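Local coordinates for protein translation elongation factor 1A (Methanosarcina mazei, PDB 3WND), which probably acts in translation as an elongation factor of the SelB/EF-Tu/aIF2γ type, binding cysteinyl-tRNA(Cys) in its GTP-bound form, at residues A98-G111 and R351-A365. Residues are numbered along the deposited sequence; the frame is centred on the assembly and turned at random.
Sequences AHTGECIIALDLLG and RFLLANLDLTQRFAA
Glu102 turns its CG trans to the backbone N (chi1 -173°) and runs on extended, while Arg362 bends at chi3 (-79°), which brings carboxylate and guanidinium nearly coplanar. This side-on salt bridge ties helix 98-109 of the nucleotide-binding domain to the loop between strands 352-355 and 363-369 of the C-terminal beta domain, a domain interface of an EF-Tu-like factor. Arg362 NH2 reaches Glu102 OE1 at 2.8 Å and Arg362 NE reaches OE2 at 2.9 Å, both on the syn side; the anti lone pair of OE2 takes the backbone N of Arg362. Tyr70 also hydrogen-bonds OE1, so both buried oxygens are doubly held. A glutamine here would probably leave the Arg362 guanidinium without its countercharge and disturb the grip on the backbone N. Further along the helix, Ala106 CB sits over one face of the Phe363 ring, 3.9 Å from its centroid in a CH-pi contact, with Glu102 CG at the ring edge. Leu109 CD1 packs on Phe363 CB, and Leu110 CD2 meets Leu353 CD1 at 3.7 Å. Where the helix closes in a Schellman motif at Gly111, Arg351 NH1 donates to Leu109 O at 2.9 Å, from above the carbonyl plane.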
ATOM      1  N   ALA A  98      18.575  -9.165  -2.734  1.00 16.88           N
ATOM      2  CA  ALA A  98      18.259  -8.758  -1.341  1.00 17.80           C
ATOM      3  C   ALA A  98      16.945  -7.992  -1.301  1.00 16.71           C
ATOM      4  O   ALA A  98      16.122  -8.199  -0.367  1.00 15.55           O
ATOM      5  CB  ALA A  98      19.379  -7.895  -0.803  1.00 18.45           C
ATOM      6  N   HIS A  99      16.694  -7.179  -2.341  1.00 15.28           N
ATOM      7  CA  HIS A  99      15.470  -6.405  -2.318  1.00 14.56           C
ATOM      8  C   HIS A  99      14.245  -7.170  -2.694  1.00 15.94           C
ATOM      9  O   HIS A  99      13.141  -6.903  -2.195  1.00 14.40           O
ATOM     10  CB  HIS A  99      15.590  -5.066  -3.041  1.00 15.82           C
ATOM     11  CG  HIS A  99      16.542  -4.148  -2.336  1.00 19.25           C
ATOM     12  ND1 HIS A  99      17.545  -3.569  -2.949  1.00 22.76           N
ATOM     13  CD2 HIS A  99      16.635  -3.790  -0.947  1.00 19.88           C
ATOM     14  CE1 HIS A  99      18.237  -2.753  -2.062  1.00 21.31           C
ATOM     15  NE2 HIS A  99      17.722  -2.954  -0.821  1.00 21.95           N
ATOM     16  N   THR A 100      14.407  -8.151  -3.584  1.00 13.45           N
ATOM     17  CA  THR A 100      13.250  -9.035  -3.861  1.00 15.09           C
ATOM     18  C   THR A 100      12.898  -9.754  -2.578  1.00 15.70           C
ATOM     19  O   THR A 100      11.722  -9.873  -2.214  1.00 15.68           O
ATOM     20  CB  THR A 100      13.677 -10.030  -4.909  1.00 17.46           C
ATOM     21  OG1 THR A 100      13.819  -9.335  -6.137  1.00 17.93           O
ATOM     22  CG2 THR A 100      12.596 -11.111  -5.054  1.00 15.53           C
ATOM     23  N   GLY A 101      13.905 -10.196  -1.834  1.00 14.56           N
ATOM     24  CA  GLY A 101      13.627 -10.847  -0.542  1.00 14.18           C
ATOM     25  C   GLY A 101      12.928  -9.887   0.458  1.00 14.69           C
ATOM     26  O   GLY A 101      12.004 -10.283   1.159  1.00 13.45           O
ATOM     27  N   GLU A 102      13.416  -8.665   0.542  1.00 13.33           N
ATOM     28  CA  GLU A 102      12.829  -7.644   1.446  1.00 14.30           C
ATOM     29  C   GLU A 102      11.374  -7.392   1.070  1.00 12.80           C
ATOM     30  O   GLU A 102      10.471  -7.282   1.946  1.00 13.54           O
ATOM     31  CB  GLU A 102      13.647  -6.363   1.360  1.00 12.80           C
ATOM     32  CG  GLU A 102      13.163  -5.338   2.409  1.00 11.57           C
ATOM     33  CD  GLU A 102      14.028  -4.105   2.347  1.00 13.60           C
ATOM     34  OE1 GLU A 102      14.136  -3.491   1.273  1.00 14.88           O
ATOM     35  OE2 GLU A 102      14.670  -3.796   3.388  1.00 15.49           O
ATOM     36  N   CYS A 103      11.106  -7.275  -0.238  1.00 12.37           N
ATOM     37  CA  CYS A 103       9.662  -7.096  -0.678  1.00 12.67           C
ATOM     38  C   CYS A 103       8.768  -8.272  -0.291  1.00 12.64           C
ATOM     39  O   CYS A 103       7.624  -8.082   0.113  1.00 12.68           O
ATOM     40  CB  CYS A 103       9.582  -6.960  -2.233  1.00 14.34           C
ATOM     41  SG  CYS A 103      10.126  -5.305  -2.750  1.00 16.06           S
ATOM     42  N   ILE A 104       9.270  -9.524  -0.516  1.00 12.11           N
ATOM     43  CA  ILE A 104       8.531 -10.695  -0.083  1.00 13.49           C
ATOM     44  C   ILE A 104       8.267 -10.667   1.402  1.00 11.65           C
ATOM     45  O   ILE A 104       7.161 -10.900   1.832  1.00 11.99           O
ATOM     46  CB  ILE A 104       9.320 -11.978  -0.459  1.00 11.51           C
ATOM     47  CG1 ILE A 104       9.268 -12.106  -1.998  1.00 14.21           C
ATOM     48  CG2 ILE A 104       8.747 -13.241   0.240  1.00 11.89           C
ATOM     49  CD1 ILE A 104      10.172 -13.232  -2.520  1.00 14.06           C
ATOM     50  N   ILE A 105       9.284 -10.312   2.217  1.00 10.96           N
ATOM     51  CA  ILE A 105       9.112 -10.253   3.645  1.00 14.70           C
ATOM     52  C   ILE A 105       8.086  -9.163   4.011  1.00 11.91           C
ATOM     53  O   ILE A 105       7.198  -9.405   4.869  1.00 13.70           O
ATOM     54  CB  ILE A 105      10.472 -10.007   4.307  1.00 14.09           C
ATOM     55  CG1 ILE A 105      11.238 -11.340   4.333  1.00 16.46           C
ATOM     56  CG2 ILE A 105      10.233  -9.520   5.739  1.00 13.14           C
ATOM     57  CD1 ILE A 105      12.712 -11.150   4.582  1.00 16.21           C
ATOM     58  N   ALA A 106       8.171  -8.029   3.343  1.00 13.47           N
ATOM     59  CA  ALA A 106       7.200  -6.942   3.634  1.00 13.08           C
ATOM     60  C   ALA A 106       5.783  -7.346   3.320  1.00 11.93           C
ATOM     61  O   ALA A 106       4.874  -7.104   4.128  1.00 12.23           O
ATOM     62  CB  ALA A 106       7.521  -5.667   2.877  1.00 16.03           C
ATOM     63  N   LEU A 107       5.571  -7.951   2.120  1.00 11.50           N
ATOM     64  CA  LEU A 107       4.211  -8.348   1.766  1.00 10.49           C
ATOM     65  C   LEU A 107       3.699  -9.327   2.796  1.00 11.06           C
ATOM     66  O   LEU A 107       2.488  -9.294   3.163  1.00 12.07           O
ATOM     67  CB  LEU A 107       4.259  -9.016   0.388  1.00 10.15           C
ATOM     68  CG  LEU A 107       4.501  -8.039  -0.800  1.00 11.75           C
ATOM     69  CD1 LEU A 107       4.863  -8.845  -2.088  1.00 14.58           C
ATOM     70  CD2 LEU A 107       3.251  -7.137  -1.030  1.00 13.34           C
ATOM     71  N   ASP A 108       4.575 -10.243   3.236  1.00 11.15           N
ATOM     72  CA  ASP A 108       4.114 -11.292   4.162  1.00 12.38           C
ATOM     73  C   ASP A 108       3.842 -10.735   5.557  1.00 11.99           C
ATOM     74  O   ASP A 108       2.821 -11.077   6.165  1.00 12.45           O
ATOM     75  CB  ASP A 108       5.148 -12.455   4.154  1.00 12.88           C
ATOM     76  CG  ASP A 108       4.714 -13.584   4.993  1.00 14.62           C
ATOM     77  OD1 ASP A 108       3.719 -14.288   4.673  1.00 13.77           O
ATOM     78  OD2 ASP A 108       5.490 -13.845   5.928  1.00 18.95           O
ATOM     79  N   LEU A 109       4.689  -9.762   6.003  1.00 12.21           N
ATOM     80  CA  LEU A 109       4.378  -9.124   7.290  1.00 13.95           C
ATOM     81  C   LEU A 109       3.096  -8.302   7.230  1.00 15.12           C
ATOM     82  O   LEU A 109       2.431  -8.118   8.234  1.00 16.16           O
ATOM     83  CB  LEU A 109       5.518  -8.193   7.660  1.00 14.18           C
ATOM     84  CG  LEU A 109       6.793  -8.878   8.083  1.00 12.03           C
ATOM     85  CD1 LEU A 109       7.859  -7.768   8.305  1.00 17.29           C
ATOM     86  CD2 LEU A 109       6.673  -9.675   9.349  1.00 14.04           C
ATOM     87  N   LEU A 110       2.760  -7.743   6.034  1.00 12.90           N
ATOM     88  CA  LEU A 110       1.494  -6.993   5.831  1.00 12.46           C
ATOM     89  C   LEU A 110       0.273  -7.888   5.743  1.00 13.92           C
ATOM     90  O   LEU A 110      -0.854  -7.437   5.700  1.00 16.17           O
ATOM     91  CB  LEU A 110       1.630  -6.089   4.605  1.00 12.60           C
ATOM     92  CG  LEU A 110       2.493  -4.825   4.855  1.00 13.79           C
ATOM     93  CD1 LEU A 110       2.920  -4.167   3.550  1.00 15.33           C
ATOM     94  CD2 LEU A 110       1.607  -3.863   5.653  1.00 16.79           C
ATOM     95  N   GLY A 111       0.509  -9.179   5.588  1.00 12.77           N
ATOM     96  CA  GLY A 111      -0.676 -10.111   5.303  1.00 14.47           C
ATOM     97  C   GLY A 111      -1.332  -9.744   4.003  1.00 14.64           C
ATOM     98  O   GLY A 111      -2.533  -9.868   3.889  1.00 17.11           O
ATOM     99  N   ARG A 351      -2.812  -2.188  10.767  1.00 17.06           N
ATOM    100  CA  ARG A 351      -1.596  -2.971  11.023  1.00 19.00           C
ATOM    101  C   ARG A 351      -0.400  -1.986  11.078  1.00 16.74           C
ATOM    102  O   ARG A 351      -0.233  -1.104  10.207  1.00 15.14           O
ATOM    103  CB  ARG A 351      -1.370  -4.084   9.965  1.00 18.72           C
ATOM    104  CG  ARG A 351      -0.160  -4.906  10.264  1.00 19.46           C
ATOM    105  CD  ARG A 351       0.126  -5.903   9.138  1.00 24.02           C
ATOM    106  NE  ARG A 351      -1.026  -6.751   8.974  1.00 23.91           N
ATOM    107  CZ  ARG A 351      -1.117  -8.072   9.161  1.00 24.85           C
ATOM    108  NH1 ARG A 351      -0.078  -8.829   9.407  1.00 29.07           N
ATOM    109  NH2 ARG A 351      -2.315  -8.646   9.040  1.00 29.59           N
ATOM    110  N   PHE A 352       0.413  -2.140  12.112  1.00 15.57           N
ATOM    111  CA  PHE A 352       1.669  -1.352  12.215  1.00 16.90           C
ATOM    112  C   PHE A 352       2.807  -2.265  11.662  1.00 16.50           C
ATOM    113  O   PHE A 352       2.854  -3.455  11.896  1.00 16.83           O
ATOM    114  CB  PHE A 352       2.013  -1.113  13.682  1.00 17.01           C
ATOM    115  CG  PHE A 352       1.164  -0.037  14.351  1.00 18.36           C
ATOM    116  CD1 PHE A 352       1.715   1.199  14.639  1.00 18.19           C
ATOM    117  CD2 PHE A 352      -0.169  -0.306  14.737  1.00 20.57           C
ATOM    118  CE1 PHE A 352       0.968   2.171  15.319  1.00 19.89           C
ATOM    119  CE2 PHE A 352      -0.941   0.688  15.327  1.00 17.96           C
ATOM    120  CZ  PHE A 352      -0.346   1.924  15.681  1.00 19.42           C
ATOM    121  N   LEU A 353       3.737  -1.646  10.962  1.00 15.03           N
ATOM    122  CA  LEU A 353       4.980  -2.305  10.578  1.00 14.31           C
ATOM    123  C   LEU A 353       6.141  -1.574  11.267  1.00 13.09           C
ATOM    124  O   LEU A 353       6.112  -0.354  11.435  1.00 18.48           O
ATOM    125  CB  LEU A 353       5.246  -2.163   9.117  1.00 17.18           C
ATOM    126  CG  LEU A 353       4.434  -2.994   8.192  1.00 17.93           C
ATOM    127  CD1 LEU A 353       4.998  -2.832   6.720  1.00 19.74           C
ATOM    128  CD2 LEU A 353       4.304  -4.476   8.577  1.00 19.33           C
ATOM    129  N   LEU A 354       7.126  -2.338  11.733  1.00 14.26           N
ATOM    130  CA  LEU A 354       8.327  -1.725  12.318  1.00 13.75           C
ATOM    131  C   LEU A 354       9.530  -2.138  11.483  1.00 15.02           C
ATOM    132  O   LEU A 354       9.635  -3.299  11.066  1.00 15.72           O
ATOM    133  CB  LEU A 354       8.543  -2.346  13.712  1.00 15.37           C
ATOM    134  CG  LEU A 354       7.357  -2.021  14.666  1.00 17.91           C
ATOM    135  CD1 LEU A 354       7.527  -2.723  16.018  1.00 18.59           C
ATOM    136  CD2 LEU A 354       7.167  -0.504  14.856  1.00 17.55           C
ATOM    137  N   ALA A 355      10.423  -1.174  11.311  1.00 14.83           N
ATOM    138  CA  ALA A 355      11.608  -1.382  10.478  1.00 14.19           C
ATOM    139  C   ALA A 355      12.843  -0.912  11.220  1.00 17.13           C
ATOM    140  O   ALA A 355      12.737  -0.091  12.163  1.00 17.06           O
ATOM    141  CB  ALA A 355      11.461  -0.667   9.110  1.00 14.92           C
ATOM    142  N   ASN A 356      14.010  -1.407  10.769  1.00 15.31           N
ATOM    143  CA  ASN A 356      15.306  -0.858  11.170  1.00 16.17           C
ATOM    144  C   ASN A 356      16.009  -0.424   9.919  1.00 15.45           C
ATOM    145  O   ASN A 356      16.384  -1.232   9.100  1.00 17.53           O
ATOM    146  CB  ASN A 356      16.152  -1.901  11.979  1.00 16.60           C
ATOM    147  CG  ASN A 356      17.489  -1.332  12.433  1.00 17.14           C
ATOM    148  OD1 ASN A 356      18.018  -0.366  11.838  1.00 20.82           O
ATOM    149  ND2 ASN A 356      18.096  -1.964  13.404  1.00 23.09           N
ATOM    150  N   LEU A 357      16.014   0.875   9.694  1.00 17.41           N
ATOM    151  CA  LEU A 357      16.447   1.402   8.415  1.00 18.79           C
ATOM    152  C   LEU A 357      17.885   1.163   8.147  1.00 20.53           C
ATOM    153  O   LEU A 357      18.306   1.399   7.010  1.00 23.88           O
ATOM    154  CB  LEU A 357      16.164   2.898   8.290  1.00 21.27           C
ATOM    155  CG  LEU A 357      14.738   3.388   8.516  1.00 23.04           C
ATOM    156  CD1 LEU A 357      14.587   4.866   8.498  1.00 28.53           C
ATOM    157  CD2 LEU A 357      13.837   2.816   7.443  1.00 21.44           C
ATOM    158  N   ASP A 358      18.652   0.746   9.179  1.00 18.93           N
ATOM    159  CA  ASP A 358      20.093   0.543   9.000  1.00 22.49           C
ATOM    160  C   ASP A 358      20.454  -0.866   8.642  1.00 22.71           C
ATOM    161  O   ASP A 358      21.653  -1.145   8.333  1.00 21.25           O
ATOM    162  CB  ASP A 358      20.811   0.943  10.322  1.00 28.16           C
ATOM    163  CG  ASP A 358      20.706   2.396  10.589  1.00 33.81           C
ATOM    164  OD1 ASP A 358      20.616   3.283   9.688  1.00 35.20           O
ATOM    165  OD2 ASP A 358      20.717   2.626  11.758  1.00 43.16           O
ATOM    166  N   LEU A 359      19.457  -1.740   8.563  1.00 17.84           N
ATOM    167  CA  LEU A 359      19.778  -3.122   8.180  1.00 17.22           C
ATOM    168  C   LEU A 359      19.744  -3.322   6.673  1.00 20.20           C
ATOM    169  O   LEU A 359      19.351  -2.436   5.908  1.00 19.19           O
ATOM    170  CB  LEU A 359      18.809  -4.095   8.886  1.00 21.15           C
ATOM    171  CG  LEU A 359      18.915  -4.054  10.414  1.00 16.85           C
ATOM    172  CD1 LEU A 359      17.882  -4.953  11.102  1.00 20.07           C
ATOM    173  CD2 LEU A 359      20.346  -4.428  10.844  1.00 17.95           C
ATOM    174  N   THR A 360      20.150  -4.513   6.226  1.00 17.23           N
ATOM    175  CA  THR A 360      19.978  -4.822   4.794  1.00 14.59           C
ATOM    176  C   THR A 360      18.541  -5.164   4.436  1.00 19.85           C
ATOM    177  O   THR A 360      17.977  -4.615   3.473  1.00 21.31           O
ATOM    178  CB  THR A 360      20.871  -6.047   4.403  1.00 19.99           C
ATOM    179  OG1 THR A 360      22.205  -5.771   4.806  1.00 19.13           O
ATOM    180  CG2 THR A 360      20.843  -6.321   2.904  1.00 17.31           C
ATOM    181  N   GLN A 361      17.997  -6.098   5.167  1.00 15.92           N
ATOM    182  CA  GLN A 361      16.561  -6.452   5.077  1.00 13.96           C
ATOM    183  C   GLN A 361      16.027  -5.594   6.288  1.00 11.56           C
ATOM    184  O   GLN A 361      16.293  -5.891   7.418  1.00 13.72           O
ATOM    185  CB  GLN A 361      16.395  -7.959   5.286  1.00 14.18           C
ATOM    186  CG  GLN A 361      14.983  -8.499   4.953  1.00 13.30           C
ATOM    187  CD  GLN A 361      13.907  -7.930   5.850  1.00 11.95           C
ATOM    188  OE1 GLN A 361      13.175  -6.976   5.434  1.00 14.14           O
ATOM    189  NE2 GLN A 361      13.813  -8.463   7.088  1.00 14.07           N
ATOM    190  N   ARG A 362      15.223  -4.589   5.963  1.00 11.87           N
ATOM    191  CA  ARG A 362      14.912  -3.560   6.956  1.00 12.82           C
ATOM    192  C   ARG A 362      13.637  -3.817   7.751  1.00 13.60           C
ATOM    193  O   ARG A 362      13.351  -3.103   8.680  1.00 15.56           O
ATOM    194  CB  ARG A 362      14.835  -2.192   6.275  1.00 12.52           C
ATOM    195  CG  ARG A 362      16.177  -1.813   5.712  1.00 14.25           C
ATOM    196  CD  ARG A 362      16.155  -0.640   4.735  1.00 16.92           C
ATOM    197  NE  ARG A 362      15.699  -1.108   3.419  1.00 15.46           N
ATOM    198  CZ  ARG A 362      15.619  -0.332   2.346  1.00 14.83           C
ATOM    199  NH1 ARG A 362      15.948   1.004   2.373  1.00 17.15           N
ATOM    200  NH2 ARG A 362      15.174  -0.881   1.221  1.00 16.37           N
ATOM    201  N   PHE A 363      12.806  -4.746   7.317  1.00 13.15           N
ATOM    202  CA  PHE A 363      11.527  -4.989   8.027  1.00 11.25           C
ATOM    203  C   PHE A 363      11.725  -5.916   9.182  1.00 12.53           C
ATOM    204  O   PHE A 363      12.303  -6.998   9.050  1.00 13.95           O
ATOM    205  CB  PHE A 363      10.452  -5.526   7.080  1.00 11.77           C
ATOM    206  CG  PHE A 363       9.983  -4.476   6.109  1.00 14.92           C
ATOM    207  CD1 PHE A 363       9.129  -3.420   6.539  1.00 18.32           C
ATOM    208  CD2 PHE A 363      10.494  -4.433   4.808  1.00 14.77           C
ATOM    209  CE1 PHE A 363       8.773  -2.388   5.587  1.00 23.95           C
ATOM    210  CE2 PHE A 363      10.161  -3.413   3.902  1.00 17.47           C
ATOM    211  CZ  PHE A 363       9.257  -2.410   4.281  1.00 15.24           C
ATOM    212  N   ALA A 364      11.263  -5.448  10.339  1.00 14.92           N
ATOM    213  CA  ALA A 364      11.510  -6.134  11.583  1.00 15.66           C
ATOM    214  C   ALA A 364      10.323  -6.878  12.162  1.00 14.62           C
ATOM    215  O   ALA A 364      10.506  -7.893  12.827  1.00 15.00           O
ATOM    216  CB  ALA A 364      12.062  -5.121  12.620  1.00 17.14           C
ATOM    217  N   ALA A 365       9.135  -6.336  11.989  1.00 14.97           N
ATOM    218  CA  ALA A 365       7.999  -6.841  12.761  1.00 13.71           C
ATOM    219  C   ALA A 365       6.738  -6.220  12.239  1.00 15.72           C
ATOM    220  O   ALA A 365       6.792  -5.136  11.628  1.00 15.52           O
ATOM    221  CB  ALA A 365       8.110  -6.501  14.267  1.00 17.25           C
TER
HETATM  222  O   HOH W   1      17.095  -7.649   2.093  1.00 27.09           O
HETATM  223  O   HOH W   2      18.907  -2.758   1.719  1.00 30.23           O